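Local coordinates for protein CdnC (Chryseobacterium gregarium DSM 19109, PDB 7MGV) that probably uses ATP to install omega-ester macrocycles, single and bicyclic, in a ribosomally made precursor peptide, as an ATP-grasp ligase of graspetide biosynthesis, at residues 23-28 with 84-89. Residues are numbered along the deposited sequence; the frame is centred on the assembly and turned at random.
Sequences KILIIT and NSLEDI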
loop_
_atom_site.group_PDB
_atom_site.type_symbol
_atom_site.label_atom_id
_atom_site.label_comp_id
_atom_site.label_asym_id
_atom_site.label_seq_id
_atom_site.Cartn_x
_atom_site.Cartn_y
_atom_site.Cartn_z
ATOM N N LYS A 23 20.474 18.261 3.544
ATOM C CA LYS A 23 20.130 17.604 2.291
ATOM C C LYS A 23 18.671 17.169 2.302
ATOM O O LYS A 23 18.181 16.619 3.294
ATOM C CB LYS A 23 21.036 16.396 2.047
ATOM C CG LYS A 23 22.483 16.764 1.775
ATOM C CD LYS A 23 23.312 15.540 1.434
ATOM C CE LYS A 23 23.544 14.675 2.660
ATOM N NZ LYS A 23 24.404 13.501 2.350
ATOM N N ILE A 24 17.983 17.418 1.190
ATOM C CA ILE A 24 16.561 17.122 1.048
ATOM C C ILE A 24 16.386 16.253 -0.191
ATOM O O ILE A 24 16.612 16.716 -1.316
ATOM C CB ILE A 24 15.712 18.395 0.944
ATOM C CG1 ILE A 24 15.814 19.206 2.238
ATOM C CG2 ILE A 24 14.263 18.047 0.629
ATOM C CD1 ILE A 24 14.976 20.460 2.237
ATOM N N LEU A 25 15.982 15.002 0.012
ATOM C CA LEU A 25 15.730 14.092 -1.096
ATOM C C LEU A 25 14.346 14.348 -1.677
ATOM O O LEU A 25 13.361 14.449 -0.939
ATOM C CB LEU A 25 15.849 12.642 -0.631
ATOM C CG LEU A 25 15.730 11.576 -1.720
ATOM C CD1 LEU A 25 16.940 11.605 -2.642
ATOM C CD2 LEU A 25 15.553 10.198 -1.101
ATOM N N ILE A 26 14.270 14.460 -3.001
ATOM C CA ILE A 26 13.012 14.668 -3.708
ATOM C C ILE A 26 12.863 13.575 -4.757
ATOM O O ILE A 26 13.751 13.391 -5.598
ATOM C CB ILE A 26 12.943 16.060 -4.360
ATOM C CG1 ILE A 26 12.965 17.156 -3.291
ATOM C CG2 ILE A 26 11.695 16.178 -5.221
ATOM C CD1 ILE A 26 12.743 18.547 -3.840
ATOM N N ILE A 27 11.743 12.859 -4.706
ATOM C CA ILE A 27 11.436 11.796 -5.655
ATOM C C ILE A 27 10.483 12.351 -6.705
ATOM O O ILE A 27 9.400 12.847 -6.371
ATOM C CB ILE A 27 10.826 10.575 -4.949
ATOM C CG1 ILE A 27 11.633 10.218 -3.699
ATOM C CG2 ILE A 27 10.749 9.392 -5.903
ATOM C CD1 ILE A 27 13.009 9.668 -3.993
ATOM N N THR A 28 10.879 12.263 -7.969
ATOM C CA THR A 28 10.076 12.760 -9.082
ATOM C C THR A 28 10.328 11.860 -10.290
ATOM O O THR A 28 10.864 10.757 -10.158
ATOM C CB THR A 28 10.407 14.232 -9.386
ATOM O OG1 THR A 28 11.812 14.456 -9.206
ATOM C CG2 THR A 28 9.618 15.169 -8.488
ATOM N N ASN A 84 25.615 11.092 -4.601
ATOM C CA ASN A 84 25.257 11.555 -3.270
ATOM C C ASN A 84 25.149 10.374 -2.315
ATOM O O ASN A 84 25.034 9.218 -2.730
ATOM C CB ASN A 84 23.932 12.328 -3.290
ATOM C CG ASN A 84 23.926 13.451 -4.309
ATOM O OD1 ASN A 84 23.528 13.258 -5.458
ATOM N ND2 ASN A 84 24.362 14.633 -3.890
ATOM N N SER A 85 25.200 10.682 -1.021
ATOM C CA SER A 85 24.899 9.728 0.037
ATOM C C SER A 85 23.628 10.177 0.746
ATOM O O SER A 85 23.460 11.362 1.041
ATOM C CB SER A 85 26.064 9.614 1.028
ATOM O OG SER A 85 25.825 10.382 2.192
ATOM N N LEU A 86 22.726 9.231 1.009
ATOM C CA LEU A 86 21.376 9.570 1.439
ATOM C C LEU A 86 21.052 9.179 2.874
ATOM O O LEU A 86 19.999 9.585 3.378
ATOM C CB LEU A 86 20.344 8.914 0.513
ATOM C CG LEU A 86 20.524 9.170 -0.984
ATOM C CD1 LEU A 86 19.530 8.341 -1.774
ATOM C CD2 LEU A 86 20.369 10.649 -1.299
ATOM N N GLU A 87 21.908 8.406 3.547
ATOM C CA GLU A 87 21.604 7.967 4.905
ATOM C C GLU A 87 21.545 9.117 5.903
ATOM O O GLU A 87 21.132 8.897 7.047
ATOM C CB GLU A 87 22.636 6.936 5.368
ATOM C CG GLU A 87 24.000 7.520 5.700
ATOM C CD GLU A 87 24.810 7.858 4.462
ATOM O OE1 GLU A 87 25.253 9.017 4.338
ATOM O OE2 GLU A 87 25.002 6.963 3.612
ATOM N N ASP A 88 21.939 10.328 5.506
ATOM C CA ASP A 88 21.947 11.484 6.393
ATOM C C ASP A 88 21.087 12.622 5.852
ATOM O O ASP A 88 21.333 13.791 6.155
ATOM C CB ASP A 88 23.377 11.967 6.633
ATOM C CG ASP A 88 24.078 12.361 5.348
ATOM O OD1 ASP A 88 23.686 11.854 4.276
ATOM O OD2 ASP A 88 25.020 13.178 5.410
ATOM N N ILE A 89 20.076 12.297 5.041
ATOM C CA ILE A 89 19.172 13.327 4.548
ATOM C C ILE A 89 18.359 13.888 5.708
ATOM O O ILE A 89 18.041 13.185 6.677
ATOM C CB ILE A 89 18.251 12.776 3.444
ATOM C CG1 ILE A 89 17.492 11.543 3.941
ATOM C CG2 ILE A 89 19.048 12.460 2.186
ATOM C CD1 ILE A 89 16.335 11.141 3.052
#
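Lys23 extends its side chain over the end of strand 83-85 and the following turn, and holds both with the amino group. Lys23 NZ donates to Asp88 OD1 at 2.6 Å, a salt bridge with the amine on the syn side of OD1, 23° out of the carboxylate plane. Lys23 NZ also donates to Ser85 O at 2.7 Å (C=O...N angle 147°). A bend at chi3 (-72°) in an otherwise extended chain turns the amine onto both acceptors. A methionine here would probably leave the Asp88 carboxylate without its countercharge and the Ser85 carbonyl without this donor. The Lys23 backbone pairs with Ser90, just past the turn. Strand 22-28 belongs to the parallel sheet of the MvdD-type pre-ATP-grasp domain, between strands 48-54 and 91-94. Segment 84-89 leaves the three-stranded antiparallel sheet, where 83-85 is outermost within this chain, and leads into strand 91-94 through a type I turn, Leu86 to Ile89. Just before the turn, Ser85 OG donates to Glu87 OE1 at 2.6 Å. Two residues on from Lys23, buried Leu25 points toward segment 84-89. Leu25 CD1 lies 3.8 Å from Leu86 CD2, the side chains crossing nearly at right angles. Leu25 CB meets Ile89 CD1 at 4.0 Å.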